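Local structure of N-acetylgalactosaminyltransferase 7 (Homo sapiens, 6IWR) at residues 134-139 against 315-320; 181-186 against 208-213; 467-472 against 514-519; 568-573 against 584-589. The protein is a human glycosyltransferase that joins a catalytic domain of the GT-A fold to a ricin-type beta-trefoil lectin domain. All blocks are in the same frame, centred on the assembly; numbering follows the deposited sequence.

Contact 1 (134-139 against 315-320); sequences QEECKY and RKTKTE
Cys137 meets Thr319 where a short 3-10 turn, residues 135-138, lies against the loop running from helix 309-313 to strand 322-323 in the GT-A glycosyltransferase fold. Van der Waals contact centres on the methyl of Thr319. Its CG2 stands 3.6 Å from Cys137 SG and 4.0 Å from Gln134 OE1, an amide oxygen that has a weak hydrogen bond to Tyr291 OH. The sulfur is fixed covalently: Cys137 forms a disulfide with Cys375, in the bend between strands 369-373 and 376-382.

Polar groups come close without bonding across the contact. The fit of the Glu136 carboxylate against Thr317 and Thr319 is too tight in the model, so its exact placement is doubtful. The Glu136 chain is extended, with CG anti to the backbone N (chi1 -177°), and this carries the carboxylate in among the side chains of Thr317, Lys318 and Thr319. Lys318 NZ stays 6.3 Å from Glu136 OE1 and makes no ion pair with it; Asp289 is its long, weak partner. Thr319 OG1 has a weak hydrogen bond to Trp140 NE1.

Each segment also has hydrogen bonds of its own. Cys137 N donates to Gln134 O at 3.1 Å. In the facing loop Arg315 NH2 grips two carbonyls: Lys318 O at 2.8 Å, met well above its carbonyl plane, and Glu320 O at 3.0 Å, lying in the guanidinium plane with an N-H...O angle of 170°.

Contact 2 (181-186 against 208-213); sequences EIVLID and LVKVFR
The Arg213 guanidinium takes Asp186 OD2 at its edge, in its own plane, while CG2 of Val211 covers one face over the centre. The carboxylate and guanidinium planes are turned 51° apart, yet the salt bridge from Arg213 NE to Asp186 OD2 is short (3.0 Å) and nearly straight (169°). The second flat group, the Phe212 ring, has Ile185 CD1 at its edge and Val183 CG1 obliquely placed, 3.9 Å from Phe212 CD2; Lys230 makes a cation-pi contact with this ring.

These are neighbouring parallel strands of a beta-alpha-beta unit in the GT-A domain, with helix 197-201 in the connection. Their short axes differ in direction by 24°. Five backbone hydrogen bonds join them, running from Ile182 N to Leu208 O at one end to Asp186 N to Phe212 O at the other, both 2.9 Å. Ile182 and Leu184 share a face with Val209 and Val211, and helix 160-173 packs on Ile182 and Leu184. Leu184 CD1 reaches Val209 CG1 at 4.1 Å.

Charged ends on both strands have further partners: Asp186 OD1 bonds Ser189 OG, Arg213 NH1 pairs with Asp199, and Glu181 OE2 takes hydrogen bonds with Ser150 OG and Leu233 N. The other Glu181 oxygen is reached by a lysine chain bent at its last two torsions, which brings Lys210 NZ to 3.0 Å from Glu181 OE1 on the anti lone pair.

Contact 3 (467-472 against 514-519); sequences LPPKNV and NEANQL
Glu515 N donates to Lys470 O at 3.0 Å with an N-H...O angle of 164°, the one hydrogen bond that crosses between the two segments. Beside it the Pro469 ring lies obliquely against the side-chain amide of Asn514: Pro469 CB is 3.6 Å from Asn514 OD1, and Pro469 CG is 3.7 Å from Asn514 ND2. The same CG also touches the methyl of Ala516, with Pro469 CG to Ala516 CB at 3.8 Å. Beyond the hydrogen bond, Val472 approaches with its CG2 branch: with CG1 anti to the backbone N (chi1 177°), CG2 lies anti to the carbonyl carbon and rests beside the Asn514 carbonyl and the Glu515 CG. At the surface the aliphatic chain of Lys470 crosses the Glu515 carboxylate, but the charges stop short of an ion pair, Lys470 NZ being 4.6 Å from Glu515 OE1.

Asn471 and Asn514 form an antiparallel non-hydrogen-bonded pair with diverging side chains. It joins strands 471-474 and 511-514 of an antiparallel sheet of the beta-trefoil lectin domain, and a backbone bond between Val472 and Ile513 continues the pairing.

Residues Asn514 to Asn517 form a type I turn, closed by Asn517 N to Asn514 O at 3.2 Å, with Asn514 N to Gln518 O at 2.8 Å behind it. Farther out, Gln518 NE2 donates to Glu544 O. In the 467-472 segment Asn471 ND2 donates to Ala422 O in helix 417-423, against which Pro468 also packs through Tyr419 and Ser423.

Contact 4 (568-573 against 584-589); sequences RSEVLH and KTTQKW
Arg568, the first residue of its segment, carries nearly all of this contact against Thr585, Thr586, Lys588 and Trp589. Its backbone N makes a weak hydrogen bond to Thr586 O at 3.2 Å. CB already lies over the Trp589 ring; CG, set between the backbone N and the carbonyl carbon (chi1 82°), and the extended chain carry CD over it, 3.5 Å from Trp589 CH2, and the guanidinium on to the ring face. The guanidinium stands almost upright on that ring, the two planes 80° apart, and NH1 sits over the ring face. This is a cation-pi contact: Arg568 CZ is 4.7 Å from the centroid of the six-membered ring of Trp589 and 6° off the normal. NH1 also donates to Lys588 O at 2.8 Å, which lies close to the guanidinium plane, while Thr586 CA covers one guanidinium face.

Gln587-Lys588-Trp589 is the Q-x-W signature of ricin-type trefoil domains, and Trp589 opens strand 589-592; its NE1 bonds Leu566 O in strand 565-568.

After Ser569, Glu570 turns back to its neighbour. Its OE2 receives Arg568 NE at 2.9 Å in a salt bridge, met from above the carboxylate plane. Val571 packs on Leu132 and Leu572 on Pro282, both of the second subunit. At the end, His573 ND1 donates to Glu570 O at 2.7 Å, and its NE2 bonds Glu279 of the second subunit.

Contacts 1 and 2 belong to the catalytic part of the chain, with the strand pair of contact 2 lying in sequence between the two segments of contact 1; their centres are 34 Å apart. Contact 3 lies where the chain enters the lectin part, and contact 4 within it, with centres 25 Å apart and nearest atoms about 9 Å apart. The distances across the domains are larger: centres are 49 Å apart for contacts 2 and 3, which lie on opposite sides of the chain's centre, and 63 Å apart for contacts 1 and 4. No two contacts touch. None of the bonds described in them involves the manganese ion. Of the four, contact 4 alone is reached by the second subunit.

Contact 1 (134-139 against 315-320)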
# COMPACT_ATOMS: atom_id res chain seq x y z
N GLN A 134 -35.20 -2.24 -5.60
CA GLN A 134 -35.98 -1.52 -6.58
C GLN A 134 -37.44 -1.59 -6.21
O GLN A 134 -37.85 -2.46 -5.48
CB GLN A 134 -35.72 -2.02 -7.99
CG GLN A 134 -34.34 -1.75 -8.51
CD GLN A 134 -34.09 -2.33 -9.89
OE1 GLN A 134 -34.74 -3.29 -10.29
NE2 GLN A 134 -33.15 -1.73 -10.62
N GLU A 135 -38.22 -0.67 -6.74
CA GLU A 135 -39.60 -0.52 -6.34
C GLU A 135 -40.39 -1.79 -6.60
O GLU A 135 -41.20 -2.19 -5.80
CB GLU A 135 -40.21 0.67 -7.07
CG GLU A 135 -41.57 1.11 -6.55
CD GLU A 135 -41.51 1.67 -5.15
OE1 GLU A 135 -42.58 2.00 -4.60
OE2 GLU A 135 -40.41 1.80 -4.59
N GLU A 136 -40.09 -2.44 -7.72
CA GLU A 136 -40.85 -3.59 -8.17
C GLU A 136 -40.80 -4.70 -7.15
O GLU A 136 -41.65 -5.56 -7.13
CB GLU A 136 -40.31 -4.11 -9.49
CG GLU A 136 -41.11 -5.26 -10.05
CD GLU A 136 -40.59 -5.74 -11.38
OE1 GLU A 136 -39.58 -5.19 -11.87
OE2 GLU A 136 -41.21 -6.66 -11.93
N CYS A 137 -39.77 -4.69 -6.34
CA CYS A 137 -39.60 -5.69 -5.31
C CYS A 137 -40.72 -5.70 -4.29
O CYS A 137 -41.02 -6.73 -3.74
CB CYS A 137 -38.24 -5.53 -4.62
SG CYS A 137 -36.94 -6.54 -5.33
N LYS A 138 -41.29 -4.54 -4.01
CA LYS A 138 -42.33 -4.44 -3.00
C LYS A 138 -43.70 -4.89 -3.49
O LYS A 138 -44.68 -4.69 -2.77
CB LYS A 138 -42.47 -3.00 -2.51
CG LYS A 138 -41.19 -2.21 -2.53
CD LYS A 138 -41.36 -1.02 -1.59
CE LYS A 138 -40.45 0.14 -1.87
NZ LYS A 138 -40.68 1.14 -0.80
N TYR A 139 -43.80 -5.49 -4.68
CA TYR A 139 -45.11 -5.88 -5.18
C TYR A 139 -45.18 -7.37 -5.47
O TYR A 139 -46.08 -7.80 -6.21
CB TYR A 139 -45.50 -5.05 -6.40
CG TYR A 139 -45.62 -3.59 -6.05
CD1 TYR A 139 -46.64 -3.13 -5.22
CD2 TYR A 139 -44.69 -2.69 -6.52
CE1 TYR A 139 -46.73 -1.77 -4.87
CE2 TYR A 139 -44.77 -1.36 -6.19
CZ TYR A 139 -45.78 -0.90 -5.37
OH TYR A 139 -45.80 0.44 -5.07
N ARG A 315 -36.44 -14.61 -18.14
CA ARG A 315 -37.04 -14.04 -16.95
C ARG A 315 -38.15 -13.08 -17.35
O ARG A 315 -37.92 -12.18 -18.15
CB ARG A 315 -35.98 -13.32 -16.11
CG ARG A 315 -35.09 -14.28 -15.35
CD ARG A 315 -33.79 -13.65 -14.92
NE ARG A 315 -33.98 -12.71 -13.84
CZ ARG A 315 -33.92 -11.39 -13.97
NH1 ARG A 315 -33.67 -10.84 -15.15
NH2 ARG A 315 -34.10 -10.62 -12.91
N LYS A 316 -39.33 -13.27 -16.77
CA LYS A 316 -40.47 -12.43 -17.14
C LYS A 316 -40.36 -11.03 -16.55
O LYS A 316 -40.93 -10.08 -17.09
CB LYS A 316 -41.77 -13.09 -16.69
CG LYS A 316 -42.13 -14.35 -17.47
CD LYS A 316 -43.60 -14.37 -17.88
CE LYS A 316 -43.78 -14.79 -19.35
NZ LYS A 316 -43.38 -16.21 -19.65
N THR A 317 -39.59 -10.89 -15.47
CA THR A 317 -39.57 -9.73 -14.60
C THR A 317 -38.16 -9.16 -14.51
O THR A 317 -37.18 -9.87 -14.74
CB THR A 317 -40.03 -10.16 -13.21
OG1 THR A 317 -41.40 -10.56 -13.29
CG2 THR A 317 -39.91 -9.03 -12.24
N LYS A 318 -38.05 -7.87 -14.15
CA LYS A 318 -36.72 -7.33 -13.85
C LYS A 318 -36.16 -7.87 -12.55
O LYS A 318 -34.94 -7.99 -12.41
CB LYS A 318 -36.75 -5.80 -13.79
CG LYS A 318 -37.08 -5.14 -15.12
CD LYS A 318 -36.06 -4.07 -15.51
CE LYS A 318 -36.00 -2.95 -14.48
NZ LYS A 318 -35.45 -1.69 -15.08
N THR A 319 -37.03 -8.19 -11.58
CA THR A 319 -36.60 -8.39 -10.20
C THR A 319 -36.52 -9.85 -9.77
O THR A 319 -35.96 -10.12 -8.70
CB THR A 319 -37.54 -7.63 -9.25
OG1 THR A 319 -38.81 -7.42 -9.89
CG2 THR A 319 -36.97 -6.28 -8.92
N GLU A 320 -37.02 -10.80 -10.54
CA GLU A 320 -37.03 -12.16 -10.01
C GLU A 320 -35.61 -12.72 -9.88
O GLU A 320 -34.65 -12.15 -10.41
CB GLU A 320 -37.86 -13.08 -10.90
CG GLU A 320 -37.58 -12.93 -12.36
CD GLU A 320 -38.57 -13.69 -13.19
OE1 GLU A 320 -38.20 -14.72 -13.79
OE2 GLU A 320 -39.75 -13.29 -13.19

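Contact 2 (181-186 against 208-213)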
# COMPACT_ATOMS: atom_id res chain seq x y z
N GLU A 181 -34.04 -20.46 14.91
CA GLU A 181 -32.93 -20.30 15.84
C GLU A 181 -31.85 -19.48 15.14
O GLU A 181 -31.75 -19.50 13.91
CB GLU A 181 -32.35 -21.65 16.30
CG GLU A 181 -31.64 -22.39 15.17
CD GLU A 181 -31.06 -23.75 15.56
OE1 GLU A 181 -30.87 -23.99 16.78
OE2 GLU A 181 -30.77 -24.56 14.63
N ILE A 182 -31.05 -18.78 15.93
CA ILE A 182 -29.86 -18.10 15.43
C ILE A 182 -28.69 -18.74 16.15
O ILE A 182 -28.54 -18.60 17.37
CB ILE A 182 -29.90 -16.59 15.67
CG1 ILE A 182 -31.08 -15.94 14.91
CG2 ILE A 182 -28.56 -15.98 15.25
CD1 ILE A 182 -31.30 -14.44 15.21
N VAL A 183 -27.86 -19.46 15.40
CA VAL A 183 -26.73 -20.21 15.95
C VAL A 183 -25.46 -19.41 15.69
O VAL A 183 -25.04 -19.26 14.54
CB VAL A 183 -26.64 -21.61 15.33
CG1 VAL A 183 -25.30 -22.26 15.69
CG2 VAL A 183 -27.80 -22.46 15.78
N LEU A 184 -24.84 -18.89 16.75
CA LEU A 184 -23.55 -18.24 16.62
C LEU A 184 -22.48 -19.30 16.84
O LEU A 184 -22.58 -20.09 17.79
CB LEU A 184 -23.38 -17.09 17.60
CG LEU A 184 -24.52 -16.08 17.79
CD1 LEU A 184 -24.20 -15.16 18.96
CD2 LEU A 184 -24.84 -15.25 16.52
N ILE A 185 -21.50 -19.35 15.95
CA ILE A 185 -20.38 -20.29 16.06
C ILE A 185 -19.13 -19.48 16.37
O ILE A 185 -18.60 -18.76 15.51
CB ILE A 185 -20.18 -21.11 14.78
CG1 ILE A 185 -21.42 -21.91 14.44
CG2 ILE A 185 -18.99 -22.05 14.97
CD1 ILE A 185 -21.63 -23.08 15.34
N ASP A 186 -18.65 -19.62 17.60
CA ASP A 186 -17.42 -18.98 18.05
C ASP A 186 -16.24 -19.81 17.59
O ASP A 186 -16.03 -20.92 18.09
CB ASP A 186 -17.42 -18.89 19.57
CG ASP A 186 -16.25 -18.12 20.09
OD1 ASP A 186 -15.26 -17.96 19.35
OD2 ASP A 186 -16.35 -17.65 21.24
N LEU A 208 -33.81 -18.34 21.68
CA LEU A 208 -33.84 -18.27 20.23
C LEU A 208 -32.43 -18.22 19.65
O LEU A 208 -32.16 -18.81 18.60
CB LEU A 208 -34.64 -17.03 19.80
CG LEU A 208 -35.41 -17.08 18.46
CD1 LEU A 208 -34.76 -16.10 17.51
CD2 LEU A 208 -35.50 -18.48 17.86
N VAL A 209 -31.53 -17.50 20.33
CA VAL A 209 -30.14 -17.32 19.92
C VAL A 209 -29.26 -18.17 20.81
O VAL A 209 -29.46 -18.23 22.02
CB VAL A 209 -29.74 -15.84 20.01
CG1 VAL A 209 -28.29 -15.61 19.48
CG2 VAL A 209 -30.78 -14.96 19.32
N LYS A 210 -28.31 -18.85 20.21
CA LYS A 210 -27.45 -19.74 20.97
C LYS A 210 -26.05 -19.64 20.38
O LYS A 210 -25.87 -19.25 19.22
CB LYS A 210 -28.01 -21.19 20.95
CG LYS A 210 -28.59 -21.65 19.60
CD LYS A 210 -29.40 -22.95 19.67
CE LYS A 210 -30.79 -22.75 20.33
NZ LYS A 210 -31.92 -22.75 19.35
N VAL A 211 -25.05 -19.92 21.22
CA VAL A 211 -23.66 -19.87 20.80
C VAL A 211 -23.05 -21.22 21.10
O VAL A 211 -23.35 -21.83 22.12
CB VAL A 211 -22.88 -18.75 21.52
CG1 VAL A 211 -22.86 -18.98 23.02
CG2 VAL A 211 -21.47 -18.67 20.96
N PHE A 212 -22.20 -21.69 20.20
CA PHE A 212 -21.41 -22.89 20.43
C PHE A 212 -19.96 -22.53 20.19
O PHE A 212 -19.63 -21.89 19.19
CB PHE A 212 -21.83 -24.05 19.52
CG PHE A 212 -23.25 -24.50 19.72
CD1 PHE A 212 -23.69 -24.95 20.95
CD2 PHE A 212 -24.16 -24.48 18.66
CE1 PHE A 212 -24.99 -25.36 21.13
CE2 PHE A 212 -25.48 -24.89 18.83
CZ PHE A 212 -25.89 -25.34 20.07
N ARG A 213 -19.10 -22.90 21.14
CA ARG A 213 -17.67 -22.66 21.08
C ARG A 213 -16.94 -23.81 20.42
O ARG A 213 -17.26 -24.98 20.64
CB ARG A 213 -17.11 -22.46 22.48
CG ARG A 213 -16.99 -21.05 22.91
CD ARG A 213 -18.35 -20.43 23.12
NE ARG A 213 -18.23 -18.97 23.21
CZ ARG A 213 -18.99 -18.22 23.99
NH1 ARG A 213 -19.93 -18.79 24.74
NH2 ARG A 213 -18.81 -16.92 24.03

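Contact 3 (467-472 against 514-519)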
# COMPACT_ATOMS: atom_id res chain seq x y z
N LEU A 467 -9.49 -17.36 -21.86
CA LEU A 467 -8.63 -18.49 -21.54
C LEU A 467 -7.17 -18.09 -21.74
O LEU A 467 -6.84 -17.48 -22.76
CB LEU A 467 -8.96 -19.68 -22.42
CG LEU A 467 -10.03 -20.67 -21.94
CD1 LEU A 467 -10.84 -20.07 -20.78
CD2 LEU A 467 -10.94 -21.16 -23.09
N PRO A 468 -6.27 -18.41 -20.81
CA PRO A 468 -4.89 -17.92 -20.94
C PRO A 468 -4.08 -18.83 -21.83
O PRO A 468 -4.35 -20.04 -21.87
CB PRO A 468 -4.37 -17.96 -19.50
CG PRO A 468 -5.03 -19.20 -18.95
CD PRO A 468 -6.44 -19.18 -19.56
N PRO A 469 -3.10 -18.30 -22.56
CA PRO A 469 -2.19 -19.17 -23.31
C PRO A 469 -1.37 -20.07 -22.39
O PRO A 469 -1.09 -19.73 -21.25
CB PRO A 469 -1.28 -18.18 -24.06
CG PRO A 469 -2.04 -16.91 -24.11
CD PRO A 469 -2.87 -16.88 -22.86
N LYS A 470 -1.00 -21.24 -22.91
CA LYS A 470 -0.10 -22.14 -22.21
C LYS A 470 1.19 -21.42 -21.87
O LYS A 470 1.50 -20.40 -22.50
CB LYS A 470 0.19 -23.37 -23.06
CG LYS A 470 -0.98 -24.31 -23.22
CD LYS A 470 -0.85 -25.17 -24.47
CE LYS A 470 -1.80 -24.66 -25.56
NZ LYS A 470 -2.14 -25.70 -26.57
N ASN A 471 1.94 -21.91 -20.89
CA ASN A 471 3.23 -21.31 -20.57
C ASN A 471 4.33 -21.94 -21.41
O ASN A 471 4.29 -23.14 -21.68
CB ASN A 471 3.57 -21.48 -19.09
CG ASN A 471 2.74 -20.59 -18.21
OD1 ASN A 471 2.43 -19.44 -18.57
ND2 ASN A 471 2.34 -21.11 -17.05
N VAL A 472 5.30 -21.14 -21.83
CA VAL A 472 6.55 -21.71 -22.34
C VAL A 472 7.42 -22.17 -21.17
O VAL A 472 7.91 -23.30 -21.16
CB VAL A 472 7.31 -20.71 -23.23
CG1 VAL A 472 8.63 -21.34 -23.67
CG2 VAL A 472 6.49 -20.33 -24.44
N ASN A 514 4.54 -16.63 -21.69
CA ASN A 514 3.45 -17.13 -22.51
C ASN A 514 3.93 -17.75 -23.81
O ASN A 514 4.97 -17.37 -24.36
CB ASN A 514 2.55 -15.97 -22.93
CG ASN A 514 1.29 -15.97 -22.23
OD1 ASN A 514 0.96 -16.97 -21.58
ND2 ASN A 514 0.54 -14.88 -22.35
N GLU A 515 3.10 -18.63 -24.36
CA GLU A 515 3.17 -18.89 -25.80
C GLU A 515 2.77 -17.66 -26.61
O GLU A 515 3.02 -17.63 -27.82
CB GLU A 515 2.29 -20.06 -26.20
CG GLU A 515 2.85 -21.42 -25.84
CD GLU A 515 2.00 -22.55 -26.41
OE1 GLU A 515 0.89 -22.25 -26.92
OE2 GLU A 515 2.44 -23.71 -26.36
N ALA A 516 2.12 -16.67 -25.99
CA ALA A 516 1.80 -15.43 -26.67
C ALA A 516 2.90 -14.39 -26.54
O ALA A 516 2.72 -13.24 -26.93
CB ALA A 516 0.48 -14.85 -26.14
N ASN A 517 4.05 -14.78 -25.99
CA ASN A 517 5.16 -13.87 -25.84
C ASN A 517 4.90 -12.83 -24.74
O ASN A 517 5.43 -11.72 -24.79
CB ASN A 517 5.47 -13.20 -27.18
CG ASN A 517 5.92 -14.20 -28.23
OD1 ASN A 517 6.95 -14.85 -28.06
ND2 ASN A 517 5.18 -14.33 -29.32
N GLN A 518 4.10 -13.17 -23.73
CA GLN A 518 3.87 -12.27 -22.61
C GLN A 518 4.71 -12.73 -21.42
O GLN A 518 4.72 -13.91 -21.08
CB GLN A 518 2.39 -12.20 -22.25
CG GLN A 518 1.45 -11.89 -23.43
CD GLN A 518 -0.03 -11.75 -23.03
OE1 GLN A 518 -0.65 -12.70 -22.53
NE2 GLN A 518 -0.60 -10.56 -23.25
N LEU A 519 5.44 -11.78 -20.83
CA LEU A 519 6.20 -12.02 -19.60
C LEU A 519 5.37 -11.51 -18.43
O LEU A 519 5.21 -10.29 -18.26
CB LEU A 519 7.55 -11.31 -19.66
CG LEU A 519 8.81 -12.09 -19.29
CD1 LEU A 519 9.92 -11.11 -19.01
CD2 LEU A 519 8.60 -13.03 -18.11

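Contact 4 (568-573 against 584-589)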
# COMPACT_ATOMS: atom_id res chain seq x y z
N ARG A 568 21.25 -6.50 -17.26
CA ARG A 568 21.27 -6.15 -15.85
C ARG A 568 22.58 -5.49 -15.44
O ARG A 568 23.57 -5.65 -16.12
CB ARG A 568 21.03 -7.40 -14.99
CG ARG A 568 22.27 -8.24 -14.76
CD ARG A 568 21.91 -9.61 -14.29
NE ARG A 568 23.04 -10.50 -14.40
CZ ARG A 568 23.12 -11.50 -15.25
NH1 ARG A 568 22.12 -11.74 -16.08
NH2 ARG A 568 24.19 -12.26 -15.29
N SER A 569 22.58 -4.73 -14.35
CA SER A 569 23.83 -4.21 -13.81
C SER A 569 24.46 -4.97 -12.65
O SER A 569 25.66 -5.09 -12.58
CB SER A 569 23.70 -2.75 -13.42
OG SER A 569 24.92 -2.29 -12.89
N GLU A 570 23.65 -5.50 -11.75
CA GLU A 570 24.16 -6.19 -10.56
C GLU A 570 24.68 -5.27 -9.48
O GLU A 570 24.19 -5.29 -8.36
CB GLU A 570 25.28 -7.17 -10.90
CG GLU A 570 25.06 -8.01 -12.15
CD GLU A 570 25.52 -9.44 -11.98
OE1 GLU A 570 25.89 -9.81 -10.85
OE2 GLU A 570 25.51 -10.20 -12.96
N VAL A 571 25.67 -4.47 -9.80
CA VAL A 571 26.22 -3.54 -8.83
C VAL A 571 25.19 -2.50 -8.44
O VAL A 571 25.09 -2.11 -7.30
CB VAL A 571 27.49 -2.88 -9.36
CG1 VAL A 571 27.24 -2.33 -10.75
CG2 VAL A 571 27.95 -1.79 -8.43
N LEU A 572 24.43 -2.08 -9.44
CA LEU A 572 23.34 -1.14 -9.33
C LEU A 572 21.95 -1.72 -9.09
O LEU A 572 21.02 -0.97 -8.88
CB LEU A 572 23.30 -0.24 -10.56
CG LEU A 572 24.43 0.77 -10.75
CD1 LEU A 572 24.28 1.48 -12.07
CD2 LEU A 572 24.45 1.78 -9.62
N HIS A 573 21.81 -3.05 -9.12
CA HIS A 573 20.51 -3.71 -8.94
C HIS A 573 19.44 -3.22 -9.93
O HIS A 573 18.33 -2.89 -9.57
CB HIS A 573 20.00 -3.59 -7.51
CG HIS A 573 20.79 -4.39 -6.52
ND1 HIS A 573 22.07 -4.83 -6.75
CD2 HIS A 573 20.47 -4.80 -5.27
CE1 HIS A 573 22.50 -5.48 -5.70
NE2 HIS A 573 21.55 -5.49 -4.79
N LYS A 584 28.56 -10.13 -23.25
CA LYS A 584 28.06 -9.66 -21.97
C LYS A 584 27.34 -10.76 -21.21
O LYS A 584 26.30 -11.24 -21.68
CB LYS A 584 27.12 -8.48 -22.17
CG LYS A 584 27.69 -7.30 -22.89
CD LYS A 584 26.87 -6.09 -22.54
CE LYS A 584 27.65 -4.82 -22.79
NZ LYS A 584 29.12 -5.12 -22.71
N THR A 585 27.87 -11.20 -20.07
CA THR A 585 27.09 -12.17 -19.31
C THR A 585 25.92 -11.53 -18.62
O THR A 585 24.99 -12.24 -18.20
CB THR A 585 27.91 -12.86 -18.23
OG1 THR A 585 28.64 -11.87 -17.49
CG2 THR A 585 28.85 -13.88 -18.84
N THR A 586 25.96 -10.22 -18.44
CA THR A 586 24.81 -9.50 -17.93
C THR A 586 23.57 -9.68 -18.78
O THR A 586 22.49 -9.24 -18.38
CB THR A 586 25.16 -8.03 -17.82
OG1 THR A 586 26.00 -7.66 -18.91
CG2 THR A 586 25.87 -7.78 -16.52
N GLN A 587 23.71 -10.26 -19.97
CA GLN A 587 22.56 -10.54 -20.81
C GLN A 587 22.23 -12.02 -20.83
O GLN A 587 21.50 -12.45 -21.71
CB GLN A 587 22.81 -10.04 -22.23
CG GLN A 587 22.72 -8.55 -22.35
CD GLN A 587 23.13 -8.05 -23.71
OE1 GLN A 587 23.27 -6.85 -23.93
NE2 GLN A 587 23.34 -8.98 -24.64
N LYS A 588 22.73 -12.79 -19.88
CA LYS A 588 22.48 -14.23 -19.83
C LYS A 588 21.65 -14.54 -18.60
O LYS A 588 21.99 -14.11 -17.49
CB LYS A 588 23.80 -15.02 -19.82
CG LYS A 588 24.22 -15.44 -21.23
CD LYS A 588 25.72 -15.49 -21.49
CE LYS A 588 26.03 -14.73 -22.79
NZ LYS A 588 27.16 -15.29 -23.58
N TRP A 589 20.54 -15.25 -18.81
CA TRP A 589 19.52 -15.48 -17.79
C TRP A 589 19.07 -16.92 -17.83
O TRP A 589 19.07 -17.54 -18.90
CB TRP A 589 18.28 -14.62 -18.01
CG TRP A 589 18.54 -13.19 -18.08
CD1 TRP A 589 18.85 -12.47 -19.19
CD2 TRP A 589 18.50 -12.27 -16.99
NE1 TRP A 589 19.03 -11.14 -18.86
CE2 TRP A 589 18.82 -11.00 -17.51
CE3 TRP A 589 18.24 -12.40 -15.62
CZ2 TRP A 589 18.88 -9.87 -16.72
CZ3 TRP A 589 18.29 -11.28 -14.84
CH2 TRP A 589 18.61 -10.03 -15.39